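Local coordinates for TfuA domain-containing protein (Methanosarcina acetivorans, PDB 6XP8), which takes part in peptide backbone thioamidation, probably as a partner of a YcaO-type enzyme, at residues G8-H13 with I46-F51; G74-G79 with Q201-V206; E111-T116 with T159-R164; S125-N130 with D197-D202. All coordinates share one frame; numbering follows the deposited sequence.

Contact 1. Residues G8-H13 with I46-F51; sequences GNSISH and IIDGIF
Asp48 OD2 is gripped by two backbone amides of the facing loop, Asn9 N at 3.0 Å and Ser10 N at 2.9 Å. Both segments follow neighbouring strands of the five-stranded parallel sheet, 3-6 and 43-46, so the carboxylate links two loops at the C-terminal edge of an alpha/beta fold with the 2-1-3-4-5 strand order familiar from flavodoxin-like proteins. The two bonds are unequal. Ser10 N points nearly straight at its acceptor (170° at the hydrogen) on the syn side, somewhat out of the carboxylate plane, whereas Asn9 N comes from well above the same face with a bent approach of 134°. Thr7 OG1 adds a further hydrogen bond to this oxygen. On the other branch, the Ser10 hydroxyl donates to the syn lone pair of Asp48 OD1, Ser10 OG to OD1 2.6 Å. Ser10 OG can do this because it stands beside its own backbone N (chi1 -61°), which lets hydroxyl and amide address the two oxygens together and fixes the rotation of the carboxylate. Asn9 CB packs 3.4 Å from Asp48 OD2. Beside the polar network an apolar contact closes the interface: Ile47 CG2 rests 3.9 Å from Ser10 CB.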
loop_
_atom_site.group_PDB
_atom_site.type_symbol
_atom_site.label_atom_id
_atom_site.label_comp_id
_atom_site.label_asym_id
_atom_site.label_seq_id
_atom_site.Cartn_x
_atom_site.Cartn_y
_atom_site.Cartn_z
ATOM N N GLY A 8 2.203 1.040 9.372
ATOM C CA GLY A 8 1.665 2.234 10.017
ATOM C C GLY A 8 0.718 2.997 9.119
ATOM O O GLY A 8 -0.240 3.603 9.612
ATOM N N ASN A 9 0.991 2.969 7.810
ATOM C CA ASN A 9 0.182 3.666 6.802
ATOM C C ASN A 9 -0.976 2.797 6.301
ATOM O O ASN A 9 -2.138 3.165 6.451
ATOM C CB ASN A 9 1.039 4.123 5.605
ATOM C CG ASN A 9 2.257 4.949 6.005
ATOM O OD1 ASN A 9 2.298 5.598 7.063
ATOM N ND2 ASN A 9 3.253 4.946 5.140
ATOM N N SER A 10 -0.653 1.639 5.725
ATOM C CA SER A 10 -1.654 0.752 5.108
ATOM C C SER A 10 -2.524 0.065 6.162
ATOM O O SER A 10 -3.696 -0.253 5.916
ATOM C CB SER A 10 -0.961 -0.286 4.226
ATOM O OG SER A 10 -0.243 0.354 3.186
ATOM N N ILE A 11 -1.922 -0.167 7.323
ATOM C CA ILE A 11 -2.611 -0.620 8.528
ATOM C C ILE A 11 -1.853 -0.016 9.712
ATOM O O ILE A 11 -0.620 0.063 9.697
ATOM C CB ILE A 11 -2.723 -2.174 8.604
ATOM C CG1 ILE A 11 -3.681 -2.599 9.732
ATOM C CG2 ILE A 11 -1.349 -2.841 8.717
ATOM C CD1 ILE A 11 -4.213 -4.016 9.623
ATOM N N SER A 12 -2.591 0.425 10.723
ATOM C CA SER A 12 -1.978 0.984 11.922
ATOM C C SER A 12 -1.306 -0.108 12.749
ATOM O O SER A 12 -1.649 -1.295 12.627
ATOM C CB SER A 12 -3.019 1.734 12.759
ATOM O OG SER A 12 -3.967 0.839 13.314
ATOM N N HIS A 13 -0.340 0.293 13.573
ATOM C CA HIS A 13 0.314 -0.620 14.517
ATOM C C HIS A 13 -0.729 -1.231 15.453
ATOM O O HIS A 13 -0.678 -2.417 15.741
ATOM C CB HIS A 13 1.394 0.109 15.319
ATOM C CG HIS A 13 2.622 0.451 14.529
ATOM N ND1 HIS A 13 3.818 0.780 15.131
ATOM C CD2 HIS A 13 2.846 0.504 13.193
ATOM C CE1 HIS A 13 4.723 1.032 14.203
ATOM N NE2 HIS A 13 4.160 0.868 13.018
ATOM N N ILE A 46 7.905 -6.208 4.995
ATOM C CA ILE A 46 7.908 -4.834 4.494
ATOM C C ILE A 46 6.518 -4.565 3.934
ATOM O O ILE A 46 6.115 -5.184 2.949
ATOM C CB ILE A 46 8.995 -4.574 3.418
ATOM C CG1 ILE A 46 10.405 -4.902 3.957
ATOM C CG2 ILE A 46 8.914 -3.127 2.936
ATOM C CD1 ILE A 46 11.495 -4.913 2.898
ATOM N N ILE A 47 5.781 -3.668 4.589
ATOM C CA ILE A 47 4.496 -3.190 4.071
ATOM C C ILE A 47 4.718 -1.771 3.536
ATOM O O ILE A 47 4.737 -1.556 2.319
ATOM C CB ILE A 47 3.349 -3.274 5.119
ATOM C CG1 ILE A 47 3.156 -4.736 5.580
ATOM C CG2 ILE A 47 2.049 -2.697 4.549
ATOM C CD1 ILE A 47 2.175 -4.962 6.720
ATOM N N ASP A 48 4.945 -0.833 4.453
ATOM C CA ASP A 48 5.099 0.580 4.126
ATOM C C ASP A 48 6.551 1.015 4.205
ATOM O O ASP A 48 7.335 0.468 4.988
ATOM C CB ASP A 48 4.225 1.436 5.049
ATOM C CG ASP A 48 2.754 1.066 4.960
ATOM O OD1 ASP A 48 2.246 0.948 3.828
ATOM O OD2 ASP A 48 2.112 0.890 6.021
ATOM N N GLY A 49 6.890 1.994 3.374
ATOM C CA GLY A 49 8.221 2.572 3.346
ATOM C C GLY A 49 8.215 3.920 2.666
ATOM O O GLY A 49 7.331 4.218 1.844
ATOM N N ILE A 50 9.204 4.740 3.013
ATOM C CA ILE A 50 9.379 6.051 2.385
ATOM C C ILE A 50 9.804 5.845 0.927
ATOM O O ILE A 50 10.649 4.990 0.642
ATOM C CB ILE A 50 10.370 6.936 3.196
ATOM C CG1 ILE A 50 9.663 7.571 4.401
ATOM C CG2 ILE A 50 10.933 8.077 2.360
ATOM C CD1 ILE A 50 9.445 6.655 5.581
ATOM N N PHE A 51 9.208 6.617 0.016
ATOM C CA PHE A 51 9.464 6.473 -1.429
ATOM C C PHE A 51 10.561 7.375 -1.990
ATOM O O PHE A 51 11.125 7.072 -3.044
ATOM C CB PHE A 51 8.167 6.630 -2.240
ATOM C CG PHE A 51 7.179 5.521 -2.011
ATOM C CD1 PHE A 51 7.462 4.217 -2.440
ATOM C CD2 PHE A 51 5.965 5.770 -1.365
ATOM C CE1 PHE A 51 6.555 3.182 -2.217
ATOM C CE2 PHE A 51 5.050 4.739 -1.145
ATOM C CZ PHE A 51 5.350 3.449 -1.568
#

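Contact 2. Residues G74-G79 with Q201-V206; sequences GGASMG and QDAVLV
Ala76 and Asp202 bring their backbones close, CA to CA 4.9 Å, where the turn leaving strand 71-74 runs against helix 198-215. Ala76 sits at phi/psi 73/-55° and Ser77 N bonds back to Gly75 O at 2.9 Å, the signature of a classic gamma turn with Ala76 at its apex. Gly75, almost fully extended, packs against the next helical turn; a beta carbon on it would run into Val206 CG2, which already lies 3.6 Å from Gly75 N. That methyl stands beside the valine's own backbone N, anti to the carbonyl carbon (chi1 177°), which places it against Gly75. At the apex, Ala76 CB settles 3.7 Å from Asp202 CB and meets Ala203 CB at 4.3 Å. The carboxylate of Asp202 is engaged elsewhere: OD1 accepts from Lys96 N and OD2 from Val97 N, at the start of helix 96-102. Water 1 donates to Asp202 OD2 (2.6 Å) and accepts from Ala76 N (2.9 Å). Lys199, one turn earlier on the helix, bonds directly to Ser77 OG. Small residues and methyl groups provide the direct packing, while between residues 74-79 and 201-206 the polar link runs through one water, and the buried carboxylate is satisfied by three donors.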
loop_
_atom_site.group_PDB
_atom_site.type_symbol
_atom_site.label_atom_id
_atom_site.label_comp_id
_atom_site.label_asym_id
_atom_site.label_seq_id
_atom_site.Cartn_x
_atom_site.Cartn_y
_atom_site.Cartn_z
ATOM N N GLY A 74 6.979 -8.986 1.246
ATOM C CA GLY A 74 6.483 -7.660 0.893
ATOM C C GLY A 74 5.105 -7.676 0.276
ATOM O O GLY A 74 4.741 -8.617 -0.427
ATOM N N GLY A 75 4.338 -6.623 0.554
ATOM C CA GLY A 75 3.059 -6.380 -0.101
ATOM C C GLY A 75 2.485 -5.016 0.231
ATOM O O GLY A 75 3.066 -4.252 1.027
ATOM N N ALA A 76 1.336 -4.728 -0.386
ATOM C CA ALA A 76 0.511 -3.516 -0.168
ATOM C C ALA A 76 1.066 -2.209 -0.749
ATOM O O ALA A 76 0.385 -1.531 -1.527
ATOM C CB ALA A 76 0.126 -3.343 1.304
ATOM N N SER A 77 2.294 -1.866 -0.368
ATOM C CA SER A 77 2.848 -0.551 -0.663
ATOM C C SER A 77 4.298 -0.674 -1.136
ATOM O O SER A 77 4.539 -1.283 -2.180
ATOM C CB SER A 77 2.708 0.347 0.569
ATOM O OG SER A 77 2.783 1.718 0.216
ATOM N N MET A 78 5.255 -0.109 -0.390
ATOM C CA MET A 78 6.680 -0.292 -0.714
ATOM C C MET A 78 7.055 -1.778 -0.800
ATOM O O MET A 78 7.864 -2.170 -1.646
ATOM C CB MET A 78 7.602 0.470 0.257
ATOM C CG MET A 78 9.100 0.262 0.018
ATOM S SD MET A 78 9.669 0.708 -1.643
ATOM C CE MET A 78 10.244 2.384 -1.388
ATOM N N GLY A 79 6.447 -2.603 0.052
ATOM C CA GLY A 79 6.692 -4.045 0.016
ATOM C C GLY A 79 6.244 -4.696 -1.282
ATOM O O GLY A 79 6.886 -5.628 -1.771
ATOM N N GLN A 201 -6.152 -4.622 2.928
ATOM C CA GLN A 201 -6.385 -6.056 2.740
ATOM C C GLN A 201 -5.090 -6.768 2.397
ATOM O O GLN A 201 -4.827 -7.852 2.911
ATOM C CB GLN A 201 -7.475 -6.324 1.698
ATOM C CG GLN A 201 -8.856 -5.907 2.208
ATOM C CD GLN A 201 -9.957 -6.072 1.182
ATOM O OE1 GLN A 201 -9.797 -5.704 0.012
ATOM N NE2 GLN A 201 -11.095 -6.610 1.619
ATOM N N ASP A 202 -4.273 -6.132 1.559
ATOM C CA ASP A 202 -2.960 -6.678 1.238
ATOM C C ASP A 202 -2.040 -6.688 2.449
ATOM O O ASP A 202 -1.282 -7.647 2.626
ATOM C CB ASP A 202 -2.306 -5.892 0.110
ATOM C CG ASP A 202 -2.784 -6.307 -1.258
ATOM O OD1 ASP A 202 -3.768 -7.082 -1.388
ATOM O OD2 ASP A 202 -2.152 -5.836 -2.219
ATOM N N ALA A 203 -2.099 -5.622 3.255
ATOM C CA ALA A 203 -1.318 -5.522 4.501
ATOM C C ALA A 203 -1.618 -6.684 5.450
ATOM O O ALA A 203 -0.702 -7.291 6.001
ATOM C CB ALA A 203 -1.557 -4.186 5.195
ATOM N N VAL A 204 -2.902 -6.993 5.620
ATOM C CA VAL A 204 -3.333 -8.149 6.412
ATOM C C VAL A 204 -2.755 -9.464 5.861
ATOM O O VAL A 204 -2.277 -10.299 6.630
ATOM C CB VAL A 204 -4.868 -8.171 6.594
ATOM C CG1 VAL A 204 -5.341 -9.464 7.249
ATOM C CG2 VAL A 204 -5.285 -6.990 7.459
ATOM N N LEU A 205 -2.756 -9.612 4.534
ATOM C CA LEU A 205 -2.126 -10.768 3.890
ATOM C C LEU A 205 -0.629 -10.893 4.192
ATOM O O LEU A 205 -0.142 -12.007 4.380
ATOM C CB LEU A 205 -2.390 -10.786 2.377
ATOM C CG LEU A 205 -3.799 -11.110 1.867
ATOM C CD1 LEU A 205 -3.818 -11.011 0.349
ATOM C CD2 LEU A 205 -4.283 -12.477 2.331
ATOM N N VAL A 206 0.080 -9.763 4.266
ATOM C CA VAL A 206 1.505 -9.761 4.652
ATOM C C VAL A 206 1.659 -10.296 6.079
ATOM O O VAL A 206 2.496 -11.169 6.332
ATOM C CB VAL A 206 2.170 -8.370 4.501
ATOM C CG1 VAL A 206 3.612 -8.398 4.988
ATOM C CG2 VAL A 206 2.119 -7.909 3.052
HETATM O O HOH W 1 0.374 -6.519 -2.461
#

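Contact 3. Residues E111-T116 with T159-R164; sequences EVAVST and TYYPDR
Ala113 CB sits over the centre of the Tyr161 ring, 3.9 Å from the centroid and 7° off the normal, a CH-pi contact. The opposite face is covered by the sequence neighbour Pro162, whose CD lies offset toward the rim, while at the edge Ser115 N lies in the ring plane, 3.6 Å from Tyr161 CE1. Beside the ring, Ser115 CB packs on Pro162 CB at 3.8 Å. Tyr161 CG is placed between the backbone N and the carbonyl carbon (chi1 75°), which turns the ring from the 3-10 turn toward the extended part of the loop, 113-115. With an alanine here, Ala113 CB would probably lose the face it rests on, leaving a gap between loop and turn. In the next shell, water 3 donates to Pro162 O (2.7 Å) and is hydrogen-bonded to Ser115 OG; water 2 donates to Ala113 O (2.8 Å) and makes a weak bond with Arg164 NH1. Farther out, Ser125 OG accepts from Ser115 N, and Asp110 makes a direct salt bridge to Arg164. The loop after helix 96-102 meets the turn between helices 146-157 and 166-175 through a CH-pi contact, with water carrying the polar links between 111-116 and 159-164.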
loop_
_atom_site.group_PDB
_atom_site.type_symbol
_atom_site.label_atom_id
_atom_site.label_comp_id
_atom_site.label_asym_id
_atom_site.label_seq_id
_atom_site.Cartn_x
_atom_site.Cartn_y
_atom_site.Cartn_z
ATOM N N GLU A 111 1.441 4.736 -7.795
ATOM C CA GLU A 111 0.252 3.909 -7.566
ATOM C C GLU A 111 -0.093 3.734 -6.086
ATOM O O GLU A 111 -1.264 3.549 -5.732
ATOM C CB GLU A 111 0.408 2.537 -8.237
ATOM C CG GLU A 111 0.395 2.588 -9.763
ATOM C CD GLU A 111 -0.955 2.977 -10.352
ATOM O OE1 GLU A 111 -2.010 2.677 -9.735
ATOM O OE2 GLU A 111 -0.962 3.572 -11.458
ATOM N N VAL A 112 0.929 3.807 -5.233
ATOM C CA VAL A 112 0.773 3.517 -3.799
ATOM C C VAL A 112 1.126 4.671 -2.849
ATOM O O VAL A 112 0.779 4.615 -1.668
ATOM C CB VAL A 112 1.540 2.237 -3.383
ATOM C CG1 VAL A 112 0.817 0.993 -3.879
ATOM C CG2 VAL A 112 2.981 2.252 -3.884
ATOM N N ALA A 113 1.812 5.703 -3.350
ATOM C CA ALA A 113 2.235 6.839 -2.513
ATOM C C ALA A 113 1.054 7.520 -1.804
ATOM O O ALA A 113 0.003 7.750 -2.416
ATOM C CB ALA A 113 3.000 7.858 -3.343
ATOM N N VAL A 114 1.235 7.799 -0.512
ATOM C CA VAL A 114 0.265 8.550 0.309
ATOM C C VAL A 114 0.959 9.586 1.186
ATOM O O VAL A 114 2.057 9.347 1.705
ATOM C CB VAL A 114 -0.627 7.653 1.224
ATOM C CG1 VAL A 114 -1.714 6.974 0.422
ATOM C CG2 VAL A 114 0.186 6.622 2.003
ATOM N N SER A 115 0.317 10.741 1.342
ATOM C CA SER A 115 0.744 11.692 2.360
ATOM C C SER A 115 0.272 11.171 3.721
ATOM O O SER A 115 -0.788 10.542 3.827
ATOM C CB SER A 115 0.214 13.098 2.079
ATOM O OG SER A 115 -1.180 13.161 2.289
ATOM N N THR A 116 1.079 11.399 4.751
ATOM C CA THR A 116 0.796 10.845 6.073
ATOM C C THR A 116 1.037 11.876 7.163
ATOM O O THR A 116 1.780 12.844 6.959
ATOM C CB THR A 116 1.657 9.592 6.387
ATOM O OG1 THR A 116 3.049 9.934 6.327
ATOM C CG2 THR A 116 1.363 8.440 5.419
ATOM N N THR A 159 -3.509 13.961 -10.412
ATOM C CA THR A 159 -3.552 14.722 -9.166
ATOM C C THR A 159 -2.306 14.411 -8.344
ATOM O O THR A 159 -1.976 13.238 -8.127
ATOM C CB THR A 159 -4.838 14.399 -8.370
ATOM O OG1 THR A 159 -5.976 14.741 -9.168
ATOM C CG2 THR A 159 -4.912 15.180 -7.049
ATOM N N TYR A 160 -1.618 15.471 -7.911
ATOM C CA TYR A 160 -0.492 15.386 -6.971
ATOM C C TYR A 160 -0.941 14.620 -5.718
ATOM O O TYR A 160 -1.949 14.974 -5.109
ATOM C CB TYR A 160 -0.001 16.805 -6.637
ATOM C CG TYR A 160 1.087 16.899 -5.592
ATOM C CD1 TYR A 160 2.272 16.151 -5.705
ATOM C CD2 TYR A 160 0.953 17.769 -4.508
ATOM C CE1 TYR A 160 3.275 16.252 -4.744
ATOM C CE2 TYR A 160 1.952 17.882 -3.549
ATOM C CZ TYR A 160 3.107 17.122 -3.669
ATOM O OH TYR A 160 4.078 17.229 -2.701
ATOM N N TYR A 161 -0.221 13.547 -5.367
ATOM C CA TYR A 161 -0.763 12.549 -4.415
ATOM C C TYR A 161 -1.236 13.085 -3.047
ATOM O O TYR A 161 -2.253 12.613 -2.556
ATOM C CB TYR A 161 0.119 11.281 -4.293
ATOM C CG TYR A 161 1.390 11.467 -3.497
ATOM C CD1 TYR A 161 1.393 11.308 -2.103
ATOM C CD2 TYR A 161 2.590 11.805 -4.131
ATOM C CE1 TYR A 161 2.551 11.504 -1.361
ATOM C CE2 TYR A 161 3.757 11.991 -3.396
ATOM C CZ TYR A 161 3.730 11.836 -2.017
ATOM O OH TYR A 161 4.883 12.022 -1.290
ATOM N N PRO A 162 -0.533 14.080 -2.439
ATOM C CA PRO A 162 -1.072 14.618 -1.180
ATOM C C PRO A 162 -2.454 15.266 -1.296
ATOM O O PRO A 162 -3.126 15.427 -0.279
ATOM C CB PRO A 162 -0.025 15.663 -0.772
ATOM C CG PRO A 162 1.239 15.122 -1.339
ATOM C CD PRO A 162 0.806 14.648 -2.700
ATOM N N ASP A 163 -2.869 15.597 -2.521
ATOM C CA ASP A 163 -4.199 16.158 -2.800
ATOM C C ASP A 163 -5.239 15.117 -3.251
ATOM O O ASP A 163 -6.401 15.470 -3.506
ATOM C CB ASP A 163 -4.100 17.270 -3.861
ATOM C CG ASP A 163 -3.253 18.456 -3.415
ATOM O OD1 ASP A 163 -2.994 18.623 -2.199
ATOM O OD2 ASP A 163 -2.844 19.232 -4.302
ATOM N N ARG A 164 -4.827 13.852 -3.367
ATOM C CA ARG A 164 -5.737 12.755 -3.720
ATOM C C ARG A 164 -6.642 12.418 -2.540
ATOM O O ARG A 164 -6.175 11.943 -1.505
ATOM C CB ARG A 164 -4.963 11.504 -4.160
ATOM C CG ARG A 164 -4.497 11.530 -5.602
ATOM C CD ARG A 164 -3.649 10.308 -5.937
ATOM N NE ARG A 164 -3.057 10.464 -7.262
ATOM C CZ ARG A 164 -1.938 9.881 -7.687
ATOM N NH1 ARG A 164 -1.231 9.077 -6.898
ATOM N NH2 ARG A 164 -1.517 10.122 -8.918
HETATM O O HOH W 2 -1.111 7.072 -4.892
HETATM O O HOH W 3 -2.216 15.641 2.213
#

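Contact 4. Residues S125-N130 with D197-D202; sequences SVPLVN and DIKRQD
The Asn130 amide faces the first turn of helix 198-215 with both of its polar atoms. Its OD1 accepts from Lys199 N at 3.2 Å, with the donor in the carbonyl plane, on a lone pair, and a nearly straight N-H (167°). On the other branch, Asn130 ND2 donates to Asp197 OD1 at 3.0 Å. Amide and carboxylate stand steeply turned, their planes 76° apart, and ND2 meets OD1 from above the carboxylate plane. Arg200 N reaches the same Asp197 OD1 at 3.1 Å from the opposite face, leaving this oxygen held between two N-H groups; ND2 also has Glu195 OE2 as a partner. A leucine in place of Asn130 would probably leave Lys199 N without its acceptor and Asp197 OD1 with a donor on one face alone. Next to the amide, Val129 meets Ile198 and Lys199 at about right angles, its CG2 lying 3.8 Å from Ile198 CG2 and equally far from Lys199 CG. The lysine chain, bent at chi3 (99°), runs obliquely past the CB-CG edge of the proline ring, with Lys199 CD tight against Pro127 CG at 3.4 Å, and carries NZ on to Val112 O and Ser77 OG. Taken together this is an Asp N-cap: Asp197 closes its own helix through Arg200 N, while an asparagine from the first turn of helix 128-140 takes up the preceding amide.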
loop_
_atom_site.group_PDB
_atom_site.type_symbol
_atom_site.label_atom_id
_atom_site.label_comp_id
_atom_site.label_asym_id
_atom_site.label_seq_id
_atom_site.Cartn_x
_atom_site.Cartn_y
_atom_site.Cartn_z
ATOM N N SER A 125 -3.958 11.350 2.610
ATOM C CA SER A 125 -4.474 11.143 1.262
ATOM C C SER A 125 -4.847 9.681 0.984
ATOM O O SER A 125 -4.638 8.800 1.824
ATOM C CB SER A 125 -3.473 11.671 0.231
ATOM O OG SER A 125 -2.314 10.859 0.173
ATOM N N VAL A 126 -5.405 9.450 -0.204
ATOM C CA VAL A 126 -5.869 8.138 -0.648
ATOM C C VAL A 126 -4.927 7.613 -1.744
ATOM O O VAL A 126 -4.648 8.338 -2.708
ATOM C CB VAL A 126 -7.322 8.203 -1.188
ATOM C CG1 VAL A 126 -7.815 6.827 -1.606
ATOM C CG2 VAL A 126 -8.258 8.793 -0.146
ATOM N N PRO A 127 -4.443 6.357 -1.605
ATOM C CA PRO A 127 -3.585 5.794 -2.647
ATOM C C PRO A 127 -4.367 5.530 -3.926
ATOM O O PRO A 127 -5.551 5.171 -3.870
ATOM C CB PRO A 127 -3.104 4.479 -2.035
ATOM C CG PRO A 127 -4.193 4.088 -1.098
ATOM C CD PRO A 127 -4.765 5.361 -0.560
ATOM N N LEU A 128 -3.703 5.729 -5.060
ATOM C CA LEU A 128 -4.299 5.500 -6.369
ATOM C C LEU A 128 -4.879 4.093 -6.542
ATOM O O LEU A 128 -5.944 3.953 -7.137
ATOM C CB LEU A 128 -3.300 5.827 -7.487
ATOM C CG LEU A 128 -3.767 5.851 -8.950
ATOM C CD1 LEU A 128 -4.978 6.755 -9.164
ATOM C CD2 LEU A 128 -2.607 6.306 -9.819
ATOM N N VAL A 129 -4.195 3.064 -6.018
ATOM C CA VAL A 129 -4.729 1.686 -6.060
ATOM C C VAL A 129 -6.112 1.531 -5.411
ATOM O O VAL A 129 -6.964 0.836 -5.965
ATOM C CB VAL A 129 -3.747 0.597 -5.537
ATOM C CG1 VAL A 129 -2.582 0.420 -6.506
ATOM C CG2 VAL A 129 -3.264 0.892 -4.125
ATOM N N ASN A 130 -6.316 2.187 -4.261
ATOM C CA ASN A 130 -7.625 2.234 -3.582
ATOM C C ASN A 130 -8.663 2.975 -4.434
ATOM O O ASN A 130 -9.818 2.552 -4.496
ATOM C CB ASN A 130 -7.526 2.899 -2.197
ATOM C CG ASN A 130 -6.967 1.977 -1.110
ATOM O OD1 ASN A 130 -6.365 0.937 -1.382
ATOM N ND2 ASN A 130 -7.128 2.397 0.140
ATOM N N ASP A 197 -10.463 -0.925 0.260
ATOM C CA ASP A 197 -9.168 -0.595 0.843
ATOM C C ASP A 197 -8.206 -1.746 0.563
ATOM O O ASP A 197 -7.922 -2.594 1.430
ATOM C CB ASP A 197 -9.322 -0.310 2.348
ATOM C CG ASP A 197 -8.093 0.367 2.965
ATOM O OD1 ASP A 197 -6.990 0.353 2.362
ATOM O OD2 ASP A 197 -8.230 0.902 4.089
ATOM N N ILE A 198 -7.717 -1.768 -0.673
ATOM C CA ILE A 198 -6.857 -2.853 -1.137
ATOM C C ILE A 198 -5.508 -2.862 -0.417
ATOM O O ILE A 198 -4.950 -3.932 -0.179
ATOM C CB ILE A 198 -6.727 -2.898 -2.687
ATOM C CG1 ILE A 198 -6.110 -4.227 -3.161
ATOM C CG2 ILE A 198 -5.952 -1.708 -3.248
ATOM C CD1 ILE A 198 -6.963 -5.449 -2.876
ATOM N N LYS A 199 -5.010 -1.680 -0.057
ATOM C CA LYS A 199 -3.770 -1.584 0.723
ATOM C C LYS A 199 -3.906 -2.260 2.084
ATOM O O LYS A 199 -3.011 -3.006 2.485
ATOM C CB LYS A 199 -3.318 -0.135 0.879
ATOM C CG LYS A 199 -2.797 0.477 -0.410
ATOM C CD LYS A 199 -1.993 1.730 -0.102
ATOM C CE LYS A 199 -0.501 1.473 -0.103
ATOM N NZ LYS A 199 0.244 2.722 0.233
ATOM N N ARG A 200 -5.030 -2.029 2.765
ATOM C CA ARG A 200 -5.283 -2.652 4.069
ATOM C C ARG A 200 -5.431 -4.169 3.953
ATOM O O ARG A 200 -4.895 -4.914 4.774
ATOM C CB ARG A 200 -6.537 -2.058 4.713
ATOM C CG ARG A 200 -6.819 -2.577 6.110
ATOM C CD ARG A 200 -8.127 -2.029 6.660
ATOM N NE ARG A 200 -8.286 -2.400 8.067
ATOM C CZ ARG A 200 -7.768 -1.724 9.090
ATOM N NH1 ARG A 200 -7.059 -0.617 8.881
ATOM N NH2 ARG A 200 -7.965 -2.154 10.331
ATOM N N GLN A 201 -6.152 -4.622 2.928
ATOM C CA GLN A 201 -6.385 -6.056 2.740
ATOM C C GLN A 201 -5.090 -6.768 2.397
ATOM O O GLN A 201 -4.827 -7.852 2.911
ATOM C CB GLN A 201 -7.475 -6.324 1.698
ATOM C CG GLN A 201 -8.856 -5.907 2.208
ATOM C CD GLN A 201 -9.957 -6.072 1.182
ATOM O OE1 GLN A 201 -9.797 -5.704 0.012
ATOM N NE2 GLN A 201 -11.095 -6.610 1.619
ATOM N N ASP A 202 -4.273 -6.132 1.559
ATOM C CA ASP A 202 -2.960 -6.678 1.238
ATOM C C ASP A 202 -2.040 -6.688 2.449
ATOM O O ASP A 202 -1.282 -7.647 2.626
ATOM C CB ASP A 202 -2.306 -5.892 0.110
ATOM C CG ASP A 202 -2.784 -6.307 -1.258
ATOM O OD1 ASP A 202 -3.768 -7.082 -1.388
ATOM O OD2 ASP A 202 -2.152 -5.836 -2.219
#

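How the contacts relate
From the N terminus, contact 1 closes first, over 32 residues that hold two helices and a strand, joining the ends of two adjacent strands before contact 2 opens. It touches contact 2 through a probable hydrogen bond from Gly79 N to Ile47 O. Contact 2 then spans more than 120 residues, from the end of strand 71-74 to the last helix, and contact 3 is nested within it. Contacts 3 and 4 cross, their segments alternating, and contact 4 ends on the same helix as contact 2, sharing Gln201 and Asp202. Helix 198-215 joins the strand ends of the parallel sheet to helix 128-140, and Lys199 NZ joins contacts 2, 3 and 4 through Ser77 OG and Val112 O.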